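Local coordinates for protein N5-Carboxyaminoimidazole ribonucleotide synthetase (PDB 3ORQ) that catalyses the ATP-dependent carboxylation of 5-aminoimidazole ribonucleotide with bicarbonate to N5-carboxyaminoimidazole ribonucleotide, a step of purine biosynthesis, as a member of the ATP-grasp superfamily, at residues G12-I17 with K37-D42; G21-M26 with Y79-I84; L212-H217 with P228-K233; T255-I260 with R274-G279. All blocks are in the same frame, centred on the assembly; numbering follows the deposited sequence.

Contact 1: G12-I17 with K37-D42; sequences GATIGI and KVVVLD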
# COMPACT_ATOMS: atom_id res chain seq x y z
N GLY A 12 -14.72 -7.02 6.93
CA GLY A 12 -15.55 -6.65 8.08
C GLY A 12 -15.16 -7.44 9.31
O GLY A 12 -15.43 -7.00 10.43
N ALA A 13 -14.49 -8.59 9.14
CA ALA A 13 -14.05 -9.35 10.30
C ALA A 13 -12.83 -8.66 10.91
O ALA A 13 -12.23 -7.76 10.29
CB ALA A 13 -13.73 -10.75 9.91
N THR A 14 -12.48 -9.08 12.13
CA THR A 14 -11.38 -8.48 12.85
C THR A 14 -10.14 -9.39 12.98
O THR A 14 -10.23 -10.53 13.40
CB THR A 14 -11.83 -8.09 14.26
OG1 THR A 14 -12.94 -7.16 14.16
CG2 THR A 14 -10.67 -7.41 14.99
N ILE A 15 -8.99 -8.82 12.68
CA ILE A 15 -7.75 -9.55 12.73
C ILE A 15 -6.94 -9.06 13.89
O ILE A 15 -6.72 -7.86 14.04
CB ILE A 15 -6.95 -9.36 11.41
CG1 ILE A 15 -7.77 -9.90 10.20
CG2 ILE A 15 -5.58 -10.03 11.50
CD1 ILE A 15 -7.04 -9.76 8.81
N GLY A 16 -6.50 -9.98 14.74
CA GLY A 16 -5.63 -9.66 15.86
C GLY A 16 -4.17 -9.88 15.51
O GLY A 16 -3.84 -10.87 14.84
N ILE A 17 -3.31 -8.94 15.92
CA ILE A 17 -1.87 -9.04 15.66
C ILE A 17 -1.10 -8.93 16.95
O ILE A 17 -1.15 -7.92 17.66
CB ILE A 17 -1.34 -7.92 14.70
CG1 ILE A 17 -2.02 -7.97 13.32
CG2 ILE A 17 0.16 -8.10 14.46
CD1 ILE A 17 -1.51 -6.80 12.39
N LYS A 37 -10.80 -5.18 10.06
CA LYS A 37 -10.45 -4.33 11.16
C LYS A 37 -9.23 -4.93 11.83
O LYS A 37 -8.97 -6.12 11.70
CB LYS A 37 -11.61 -4.21 12.14
CG LYS A 37 -12.88 -3.70 11.49
CD LYS A 37 -14.02 -3.83 12.50
CE LYS A 37 -15.34 -3.35 11.91
NZ LYS A 37 -15.25 -1.90 11.69
N VAL A 38 -8.48 -4.10 12.54
CA VAL A 38 -7.23 -4.58 13.12
C VAL A 38 -7.15 -4.21 14.58
O VAL A 38 -7.28 -3.04 14.93
CB VAL A 38 -6.01 -3.93 12.42
CG1 VAL A 38 -4.72 -4.31 13.17
CG2 VAL A 38 -5.92 -4.35 10.95
N VAL A 39 -6.91 -5.22 15.43
CA VAL A 39 -6.55 -5.00 16.84
C VAL A 39 -5.08 -5.41 17.02
O VAL A 39 -4.68 -6.50 16.62
CB VAL A 39 -7.45 -5.83 17.78
CG1 VAL A 39 -7.01 -5.65 19.20
CG2 VAL A 39 -8.89 -5.36 17.66
N VAL A 40 -4.27 -4.55 17.61
CA VAL A 40 -2.88 -4.89 17.73
C VAL A 40 -2.44 -4.86 19.22
O VAL A 40 -2.88 -3.99 20.00
CB VAL A 40 -1.97 -3.96 16.85
CG1 VAL A 40 -2.13 -2.48 17.27
CG2 VAL A 40 -0.49 -4.35 17.00
N LEU A 41 -1.60 -5.83 19.59
CA LEU A 41 -1.08 -5.96 20.96
C LEU A 41 0.45 -5.78 20.94
O LEU A 41 1.17 -6.45 20.19
CB LEU A 41 -1.46 -7.32 21.57
CG LEU A 41 -1.15 -7.53 23.06
CD1 LEU A 41 -2.12 -8.52 23.75
CD2 LEU A 41 0.30 -7.95 23.28
N ASP A 42 0.93 -4.86 21.77
CA ASP A 42 2.36 -4.59 21.86
C ASP A 42 2.57 -3.91 23.22
O ASP A 42 1.73 -3.11 23.64
CB ASP A 42 2.79 -3.66 20.70
CG ASP A 42 4.30 -3.58 20.53
OD1 ASP A 42 4.85 -4.24 19.61
OD2 ASP A 42 4.97 -2.89 21.33
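Thr14 presents two different atoms to the neighbouring strand. Its methyl CG2 meets Val39 CG2 at 3.8 Å, while its hydroxyl OG1 lies against the aliphatic part of Lys37, 3.8 Å from Lys37 CB. A chi1 of -58° sends Thr14 CG2 opposite the backbone N and toward Val39. The lysine stem then runs past Gly12, its CE 3.9 Å from Gly12 O, and its amine end leads away from the strand pair.

On the other face of the sheet, Ile17 reaches back diagonally: its CD1 touches Val38 CG1 at 4.1 Å, and its CB lies 4.3 Å from Val40 CG2. Helix 22-33 packs over this face, with Ala28 and Ala31 on Val38 and Met27 on Ile17. The same helix connects strands 14-18 and 37-42, the two parallel strands of a beta-alpha-beta unit in the Rossmann-like preATP-grasp domain, inclined by 23° over these segments.

Five backbone hydrogen bonds fix the register in the parallel pattern. Ile15 N to Lys37 O (2.9 Å) and Val39 N to Ile15 O are two of them, and the series finishes with Leu41 N giving to Ile17 O at 2.9 Å.

Contact 2: G21-M26 with Y79-I84; sequences GQLGKM and YEFENI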
# COMPACT_ATOMS: atom_id res chain seq x y z
N GLY A 21 5.49 -3.98 15.67
CA GLY A 21 6.67 -3.45 15.03
C GLY A 21 6.28 -3.14 13.59
O GLY A 21 5.09 -3.09 13.26
N GLN A 22 7.27 -2.94 12.73
CA GLN A 22 6.97 -2.51 11.41
C GLN A 22 6.32 -3.63 10.61
O GLN A 22 5.63 -3.35 9.63
CB GLN A 22 8.23 -2.04 10.69
CG GLN A 22 9.27 -3.09 10.44
CD GLN A 22 10.29 -3.22 11.62
OE1 GLN A 22 10.03 -2.75 12.73
NE2 GLN A 22 11.43 -3.85 11.36
N LEU A 23 6.59 -4.87 10.99
CA LEU A 23 5.99 -5.99 10.26
C LEU A 23 4.49 -6.03 10.51
O LEU A 23 3.72 -6.24 9.59
CB LEU A 23 6.62 -7.32 10.65
CG LEU A 23 8.12 -7.55 10.42
CD1 LEU A 23 8.46 -9.03 10.91
CD2 LEU A 23 8.54 -7.40 9.01
N GLY A 24 4.09 -5.80 11.77
CA GLY A 24 2.69 -5.71 12.15
C GLY A 24 2.05 -4.54 11.42
O GLY A 24 0.92 -4.65 10.92
N LYS A 25 2.80 -3.45 11.28
CA LYS A 25 2.26 -2.23 10.70
C LYS A 25 1.91 -2.51 9.27
O LYS A 25 0.82 -2.19 8.79
CB LYS A 25 3.34 -1.11 10.77
CG LYS A 25 2.97 0.21 9.96
CD LYS A 25 4.13 1.24 9.93
CE LYS A 25 3.63 2.52 9.27
NZ LYS A 25 4.66 3.55 9.23
N MSE A 26 2.82 -3.13 8.55
CA MSE A 26 2.56 -3.39 7.15
C MSE A 26 1.44 -4.45 6.92
O MSE A 26 0.68 -4.37 5.95
CB MSE A 26 3.87 -3.75 6.48
CG MSE A 26 4.88 -2.58 6.46
SE MSE A 26 6.54 -3.05 5.49
CE MSE A 26 7.52 -3.78 6.95
N TYR A 79 0.59 -13.34 14.27
CA TYR A 79 1.64 -12.78 15.09
C TYR A 79 2.67 -12.26 14.16
O TYR A 79 2.82 -12.76 13.03
CB TYR A 79 2.27 -13.81 16.05
CG TYR A 79 2.51 -15.16 15.44
CD1 TYR A 79 3.62 -15.40 14.63
CD2 TYR A 79 1.63 -16.21 15.65
CE1 TYR A 79 3.82 -16.66 14.02
CE2 TYR A 79 1.85 -17.50 15.07
CZ TYR A 79 2.93 -17.69 14.26
OH TYR A 79 3.13 -18.91 13.72
N GLU A 80 3.40 -11.28 14.66
CA GLU A 80 4.32 -10.49 13.88
C GLU A 80 5.76 -10.87 14.24
O GLU A 80 6.68 -10.62 13.47
CB GLU A 80 4.05 -9.00 14.19
CG GLU A 80 4.96 -8.04 13.53
CD GLU A 80 5.70 -7.10 14.47
OE1 GLU A 80 6.44 -6.25 13.95
OE2 GLU A 80 5.59 -7.21 15.69
N PHE A 81 5.99 -11.46 15.39
CA PHE A 81 7.35 -11.82 15.76
C PHE A 81 7.35 -13.07 16.67
O PHE A 81 6.40 -13.30 17.40
CB PHE A 81 8.03 -10.61 16.45
CG PHE A 81 9.52 -10.41 16.10
CD1 PHE A 81 9.91 -9.74 14.93
CD2 PHE A 81 10.53 -10.85 16.99
CE1 PHE A 81 11.28 -9.54 14.63
CE2 PHE A 81 11.91 -10.64 16.70
CZ PHE A 81 12.28 -9.99 15.53
N GLU A 82 8.41 -13.86 16.60
CA GLU A 82 8.53 -15.11 17.35
C GLU A 82 8.65 -14.92 18.86
O GLU A 82 8.90 -15.88 19.58
CB GLU A 82 9.75 -15.88 16.86
CG GLU A 82 9.88 -15.93 15.36
CD GLU A 82 10.88 -14.94 14.82
OE1 GLU A 82 10.73 -13.72 15.06
OE2 GLU A 82 11.83 -15.39 14.13
N ASN A 83 8.44 -13.70 19.33
CA ASN A 83 8.49 -13.37 20.76
C ASN A 83 7.77 -14.37 21.67
O ASN A 83 8.40 -15.04 22.47
CB ASN A 83 7.88 -11.98 21.02
CG ASN A 83 8.01 -11.05 19.83
OD1 ASN A 83 9.07 -10.46 19.60
ND2 ASN A 83 6.91 -10.89 19.08
N ILE A 84 6.45 -14.44 21.51
CA ILE A 84 5.54 -15.12 22.44
C ILE A 84 5.93 -16.54 22.85
O ILE A 84 6.57 -17.25 22.08
CB ILE A 84 4.09 -15.12 21.90
CG1 ILE A 84 3.17 -15.95 22.83
CG2 ILE A 84 4.06 -15.59 20.45
CD1 ILE A 84 1.69 -15.81 22.59
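Glu80 pushes its side chain against the first turn of helix 22-33, its CG packed on Leu23 CB at 3.4 Å and on the backbone N of Gly24. The glutamate and leucine side chains cross at about a right angle. CG of Glu80 stands opposite its own backbone N (chi1 176°), which carries the chain toward the helix, and a bend at chi2 of -123° turns the carboxylate along the opening turn.

There both oxygens face backbone N-H groups of the first turn. Glu80 OE2 takes Gly21 N at 3.2 Å, a weak but fairly straight bond. Glu80 OE1 receives two further weak bonds, from Gly24 N at 3.2 Å and, much more bent, from Leu23 N at 3.3 Å. A carboxylate placed among N-H groups at a helix start would probably be stabilised in its charged form by the helix dipole.

Beyond the carboxylate, Leu23 CD1 approaches the edge of the Phe81 ring, 4.3 Å from Phe81 CD1. Leu23 also touches His280, and the neighbouring Gln22 turns its OE1 to Lys343, a residue that lines the pyrophosphate pocket.

Gly21, at the N-cap, and Gly24 approach Glu80 through backbone atoms alone. Together with Gly19 they fit a GxGxxG pattern, consistent with the glycine-rich strand-turn-helix of a Rossmann-type fold, here met by an acidic side chain from the loop after strand 76-79.

Contact 3: L212-H217 with P228-K233; sequences LQENEH and PARIDK. With ADP (adenosine-5'-diphosphate), chain D.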
# COMPACT_ATOMS: atom_id res chain seq x y z
N LEU A 212 12.80 -15.72 -5.84
CA LEU A 212 14.01 -15.90 -5.03
C LEU A 212 14.72 -14.58 -4.87
O LEU A 212 14.84 -13.80 -5.81
CB LEU A 212 14.93 -16.91 -5.69
CG LEU A 212 16.03 -17.47 -4.80
CD1 LEU A 212 15.50 -18.43 -3.67
CD2 LEU A 212 17.16 -18.10 -5.69
N GLN A 213 15.16 -14.29 -3.65
CA GLN A 213 15.76 -13.02 -3.38
C GLN A 213 17.19 -13.20 -2.89
O GLN A 213 17.51 -14.20 -2.23
CB GLN A 213 14.90 -12.17 -2.42
CG GLN A 213 14.30 -12.87 -1.23
CD GLN A 213 12.77 -12.89 -1.19
OE1 GLN A 213 12.07 -12.53 -2.14
NE2 GLN A 213 12.25 -13.36 -0.08
N GLU A 214 18.06 -12.27 -3.26
CA GLU A 214 19.48 -12.36 -2.95
C GLU A 214 19.84 -11.30 -1.89
O GLU A 214 19.52 -10.12 -2.02
CB GLU A 214 20.30 -12.15 -4.22
CG GLU A 214 21.77 -12.01 -3.95
CD GLU A 214 22.58 -11.55 -5.16
OE1 GLU A 214 23.73 -11.10 -4.94
OE2 GLU A 214 22.07 -11.64 -6.30
N ASN A 215 20.55 -11.75 -0.86
CA ASN A 215 20.69 -10.99 0.37
C ASN A 215 22.15 -10.80 0.78
O ASN A 215 22.92 -11.78 1.01
CB ASN A 215 19.92 -11.69 1.50
CG ASN A 215 18.44 -11.83 1.20
OD1 ASN A 215 17.84 -10.94 0.58
ND2 ASN A 215 17.82 -12.91 1.65
N GLU A 216 22.53 -9.54 0.91
CA GLU A 216 23.82 -9.20 1.45
C GLU A 216 23.58 -8.66 2.83
O GLU A 216 22.64 -7.86 3.05
CB GLU A 216 24.55 -8.17 0.58
CG GLU A 216 25.91 -7.82 1.16
CD GLU A 216 26.69 -6.84 0.32
OE1 GLU A 216 26.34 -6.61 -0.85
OE2 GLU A 216 27.66 -6.29 0.85
N HIS A 217 24.42 -9.11 3.77
CA HIS A 217 24.39 -8.61 5.14
C HIS A 217 25.61 -7.72 5.39
O HIS A 217 26.65 -7.86 4.73
CB HIS A 217 24.37 -9.75 6.16
CG HIS A 217 23.13 -10.58 6.12
ND1 HIS A 217 22.94 -11.57 5.18
CD2 HIS A 217 22.04 -10.61 6.92
CE1 HIS A 217 21.76 -12.15 5.39
NE2 HIS A 217 21.21 -11.58 6.44
N PRO A 228 15.51 -10.18 -9.28
CA PRO A 228 15.65 -11.60 -8.96
C PRO A 228 17.07 -11.95 -8.57
O PRO A 228 18.02 -11.33 -9.08
CB PRO A 228 15.29 -12.29 -10.30
CG PRO A 228 15.66 -11.33 -11.36
CD PRO A 228 15.49 -9.94 -10.74
N ALA A 229 17.21 -12.92 -7.65
CA ALA A 229 18.54 -13.39 -7.23
C ALA A 229 19.40 -13.76 -8.47
O ALA A 229 18.95 -14.49 -9.36
CB ALA A 229 18.41 -14.56 -6.29
N ARG A 230 20.61 -13.21 -8.55
CA ARG A 230 21.51 -13.46 -9.68
C ARG A 230 22.16 -14.87 -9.72
O ARG A 230 23.07 -15.12 -10.50
CB ARG A 230 22.60 -12.38 -9.76
CG ARG A 230 22.04 -10.99 -10.06
CD ARG A 230 23.04 -9.90 -9.73
NE ARG A 230 23.51 -9.91 -8.34
CZ ARG A 230 24.11 -8.87 -7.76
NH1 ARG A 230 24.27 -7.76 -8.45
NH2 ARG A 230 24.54 -8.94 -6.50
N ILE A 231 21.68 -15.79 -8.89
CA ILE A 231 22.11 -17.18 -8.94
C ILE A 231 20.87 -18.10 -8.96
O ILE A 231 19.93 -17.92 -8.19
CB ILE A 231 23.04 -17.48 -7.77
CG1 ILE A 231 23.31 -18.97 -7.65
CG2 ILE A 231 22.49 -16.93 -6.46
CD1 ILE A 231 24.38 -19.25 -6.61
N ASP A 232 20.87 -19.07 -9.86
CA ASP A 232 19.70 -19.91 -10.07
C ASP A 232 19.61 -21.02 -9.04
O ASP A 232 20.27 -22.05 -9.17
CB ASP A 232 19.73 -20.48 -11.49
CG ASP A 232 18.50 -21.32 -11.80
OD1 ASP A 232 17.39 -21.00 -11.28
OD2 ASP A 232 18.65 -22.29 -12.59
N LYS A 233 18.79 -20.81 -8.02
CA LYS A 233 18.59 -21.82 -6.97
C LYS A 233 17.12 -22.05 -6.65
O LYS A 233 16.79 -22.81 -5.73
CB LYS A 233 19.38 -21.44 -5.71
CG LYS A 233 20.90 -21.71 -5.74
CD LYS A 233 21.16 -23.22 -5.94
CE LYS A 233 22.65 -23.53 -5.85
NZ LYS A 233 22.90 -25.00 -5.94
PB ADP D . 20.30 -14.01 12.90
O1B ADP D . 19.25 -15.03 13.25
O2B ADP D . 20.15 -13.21 11.63
O3B ADP D . 20.66 -13.16 14.09
PA ADP D . 21.90 -15.90 11.49
O1A ADP D . 22.12 -17.25 12.13
O2A ADP D . 20.83 -15.76 10.44
O3A ADP D . 21.68 -14.81 12.67
O5' ADP D . 23.27 -15.35 10.86
C5' ADP D . 23.40 -14.00 10.44
C4' ADP D . 24.48 -13.93 9.38
O4' ADP D . 25.75 -14.42 9.89
C3' ADP D . 24.17 -14.77 8.14
O3' ADP D . 23.38 -14.10 7.15
C2' ADP D . 25.56 -15.10 7.62
O2' ADP D . 25.99 -14.10 6.70
C1' ADP D . 26.45 -15.12 8.85
N9 ADP D . 26.53 -16.55 9.22
C8 ADP D . 25.74 -17.17 10.12
N7 ADP D . 26.02 -18.49 10.21
C5 ADP D . 27.05 -18.71 9.34
C6 ADP D . 27.85 -19.89 8.96
N6 ADP D . 27.58 -21.10 9.53
N1 ADP D . 28.81 -19.71 8.02
C2 ADP D . 29.06 -18.50 7.45
N3 ADP D . 28.36 -17.38 7.75
C4 ADP D . 27.37 -17.44 8.68
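Glu214 and Arg230 form the polar half of the contact, a side-on salt bridge in which two nitrogens of the guanidinium meet two oxygens of the carboxylate. Arg230 NH2 reaches Glu214 OE1 at 2.8 Å on its syn side, with that oxygen almost in the guanidinium plane. Arg230 NE gives to Glu214 OE2 at 3.0 Å, also syn but less straight. The two flat groups are turned 48° apart, so the pairing is twisted. Glu214 extends fully beyond CG, while in Arg230 a bend at chi3 of -56° turns its NE/NH2 edge to the two carboxylate oxygens. Arg230 NH2 has a second acidic partner in Glu366, and NH1 bonds to Asn363, which ties this loop to helix 362-372.

Backbone donors add to the grip. Arg230 N points to Glu214 OE2 at 3.1 Å, so that oxygen accepts two bonds from one residue. Ala229 N bonds to Leu212 O at 3.1 Å, from above the carbonyl plane.

The apolar half lies beside these bonds. Ala229 CB sits between Glu214 CB, at 3.7 Å, and Leu212 CD2, at 3.8 Å; the same leucine methyl also touches Lys233 CB.

At the far end of strand 207-218, His217 lays one ring face under the ribose hydroxyl O3' of ADP, with CE1 3.1 Å from it. The strand therefore joins the salt-bridged loop before helix 234-245 to the nucleotide pocket of the ATP-grasp domain.

Contact 4: T255-I260 with R274-G279; sequences TVEFFI and RPHNSG. With MG (magnesium ion), chain C; ADP (adenosine-5'-diphosphate), chain D.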
# COMPACT_ATOMS: atom_id res chain seq x y z
N THR A 255 9.46 -17.43 5.76
CA THR A 255 10.63 -17.24 4.91
C THR A 255 11.76 -18.20 5.32
O THR A 255 12.08 -18.33 6.48
CB THR A 255 11.16 -15.79 4.99
OG1 THR A 255 10.11 -14.88 4.67
CG2 THR A 255 12.35 -15.56 4.04
N VAL A 256 12.36 -18.85 4.33
CA VAL A 256 13.50 -19.74 4.55
C VAL A 256 14.74 -19.04 4.03
O VAL A 256 14.77 -18.63 2.86
CB VAL A 256 13.30 -21.08 3.80
CG1 VAL A 256 14.48 -22.10 4.06
CG2 VAL A 256 11.98 -21.70 4.14
N GLU A 257 15.74 -18.89 4.90
CA GLU A 257 17.07 -18.36 4.54
C GLU A 257 18.05 -19.47 4.21
O GLU A 257 18.12 -20.44 4.95
CB GLU A 257 17.67 -17.60 5.72
CG GLU A 257 17.03 -16.28 6.03
CD GLU A 257 17.75 -15.53 7.14
OE1 GLU A 257 18.92 -15.86 7.50
OE2 GLU A 257 17.15 -14.60 7.68
N PHE A 258 18.83 -19.30 3.15
CA PHE A 258 19.77 -20.32 2.70
C PHE A 258 21.19 -19.76 2.53
O PHE A 258 21.38 -18.60 2.22
CB PHE A 258 19.40 -20.89 1.32
CG PHE A 258 18.02 -21.48 1.23
CD1 PHE A 258 16.92 -20.67 1.07
CD2 PHE A 258 17.85 -22.86 1.21
CE1 PHE A 258 15.63 -21.22 0.95
CE2 PHE A 258 16.60 -23.42 1.10
CZ PHE A 258 15.47 -22.59 0.96
N PHE A 259 22.17 -20.65 2.69
CA PHE A 259 23.54 -20.35 2.33
C PHE A 259 23.91 -21.06 1.03
O PHE A 259 23.53 -22.22 0.80
CB PHE A 259 24.51 -20.81 3.44
CG PHE A 259 24.31 -20.12 4.75
CD1 PHE A 259 23.81 -18.82 4.81
CD2 PHE A 259 24.62 -20.77 5.93
CE1 PHE A 259 23.62 -18.16 6.04
CE2 PHE A 259 24.45 -20.13 7.18
CZ PHE A 259 23.96 -18.81 7.22
N ILE A 260 24.66 -20.40 0.17
CA ILE A 260 25.34 -21.15 -0.87
C ILE A 260 26.89 -21.10 -0.72
O ILE A 260 27.49 -20.02 -0.63
CB ILE A 260 24.83 -20.80 -2.29
CG1 ILE A 260 25.87 -20.01 -3.04
CG2 ILE A 260 23.36 -20.15 -2.31
CD1 ILE A 260 26.47 -20.82 -4.15
N ARG A 274 7.10 -15.86 9.60
CA ARG A 274 6.46 -14.56 9.46
C ARG A 274 6.90 -13.96 8.15
O ARG A 274 7.84 -14.49 7.52
CB ARG A 274 6.86 -13.63 10.63
CG ARG A 274 8.36 -13.70 10.91
CD ARG A 274 8.87 -12.61 11.82
NE ARG A 274 10.28 -12.81 12.09
CZ ARG A 274 11.26 -12.41 11.29
NH1 ARG A 274 10.98 -11.75 10.17
NH2 ARG A 274 12.54 -12.65 11.61
N PRO A 275 6.27 -12.85 7.72
CA PRO A 275 6.93 -12.02 6.71
C PRO A 275 8.33 -11.69 7.20
O PRO A 275 8.59 -11.71 8.40
CB PRO A 275 6.05 -10.78 6.66
CG PRO A 275 4.62 -11.36 6.93
CD PRO A 275 4.91 -12.36 8.03
N HIS A 276 9.23 -11.38 6.28
CA HIS A 276 10.64 -11.27 6.63
C HIS A 276 11.21 -10.06 5.94
O HIS A 276 10.75 -9.70 4.85
CB HIS A 276 11.35 -12.57 6.20
CG HIS A 276 12.82 -12.63 6.47
ND1 HIS A 276 13.76 -12.22 5.53
CD2 HIS A 276 13.53 -13.12 7.52
CE1 HIS A 276 14.98 -12.43 6.02
NE2 HIS A 276 14.87 -12.97 7.22
N ASN A 277 12.22 -9.44 6.56
CA ASN A 277 12.86 -8.23 6.03
C ASN A 277 13.23 -8.37 4.54
O ASN A 277 13.17 -7.38 3.76
CB ASN A 277 14.13 -7.95 6.83
CG ASN A 277 14.61 -6.51 6.73
OD1 ASN A 277 14.15 -5.71 5.87
ND2 ASN A 277 15.51 -6.16 7.63
N SER A 278 13.60 -9.58 4.12
CA SER A 278 14.05 -9.73 2.73
C SER A 278 12.88 -9.75 1.75
O SER A 278 13.07 -9.92 0.52
CB SER A 278 14.91 -11.01 2.56
OG SER A 278 14.18 -12.19 2.90
N GLY A 279 11.66 -9.61 2.26
CA GLY A 279 10.47 -9.66 1.39
C GLY A 279 9.83 -8.31 1.16
O GLY A 279 8.80 -8.22 0.45
MG MG C . 19.27 -14.38 9.48
PB ADP D . 20.30 -14.01 12.90
O1B ADP D . 19.25 -15.03 13.25
O2B ADP D . 20.15 -13.21 11.63
O3B ADP D . 20.66 -13.16 14.09
PA ADP D . 21.90 -15.90 11.49
O1A ADP D . 22.12 -17.25 12.13
O2A ADP D . 20.83 -15.76 10.44
O3A ADP D . 21.68 -14.81 12.67
O5' ADP D . 23.27 -15.35 10.86
C5' ADP D . 23.40 -14.00 10.44
C4' ADP D . 24.48 -13.93 9.38
O4' ADP D . 25.75 -14.42 9.89
C3' ADP D . 24.17 -14.77 8.14
O3' ADP D . 23.38 -14.10 7.15
C2' ADP D . 25.56 -15.10 7.62
O2' ADP D . 25.99 -14.10 6.70
C1' ADP D . 26.45 -15.12 8.85
N9 ADP D . 26.53 -16.55 9.22
C8 ADP D . 25.74 -17.17 10.12
N7 ADP D . 26.02 -18.49 10.21
C5 ADP D . 27.05 -18.71 9.34
C6 ADP D . 27.85 -19.89 8.96
N6 ADP D . 27.58 -21.10 9.53
N1 ADP D . 28.81 -19.71 8.02
C2 ADP D . 29.06 -18.50 7.45
N3 ADP D . 28.36 -17.38 7.75
C4 ADP D . 27.37 -17.44 8.68
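Thr255 and His276 make the dense part of this contact. Thr255 CB lies 3.4 Å from His276 CB, and the two side chains cross at about a right angle. The methyl CG2 of Thr255 sits over one face of the imidazole, 4.2 Å from the ring centroid and 28° off its normal, a CH-pi contact. Thr255 OG1 hydrogen-bonds to Thr198.

The ring's two nitrogens have different partners. His276 NE2 gives to Glu257 OE2 at 2.8 Å, on the anti lone pair of that oxygen, with a bent N-H...O angle of 134°; the carboxylate and imidazole planes stand 73° apart. On the other side, His276 ND1 accepts from Ser278 N at 3.0 Å, a donor well out of the ring plane, and shares a hydrogen bond with Ser278 OG in which either could be the donor. These bonds restrain the ring's rotation.

Packing between the segments thins toward both ends. Arg274 starts away from the strand and pairs with Glu82, while Phe259, beyond Glu257, packs on the nucleotide instead, its CZ 3.6 Å from N7 of ADP.

The magnesium ion is bound by Glu257 OE1 at 2.5 Å, with Glu257 OE2 longer at 2.8 Å, and by O2A of ADP and Glu270. His276 is thus a second-shell residue, holding a metal-binding carboxylate in the nucleotide-magnesium site characteristic of ATP-grasp enzymes.

In the fold
Contacts 1 and 2 belong to the preATP-grasp domain and contacts 3 and 4 to the ATP-grasp domain. Within the first pair, Ile17 CD1 rests on Gly24 O at 3.6 Å, so Ile17 of the strand pair packs on the glycine-rich helix start. Contact 2 bridges the domains: Glu82 OE1 pairs with Arg274 NE of contact 4 at 3.1 Å, the centres of contacts 2 and 4 being about 15 Å apart. Contacts 3 and 4 share the large antiparallel sheet, centres about 10 Å apart, and touch where Ile231 CD1 meets Ile260 CD1. Both reach ADP, contact 4 also the magnesium ion, whereas contact 1 lies about 34 Å, centre to centre, from contact 3.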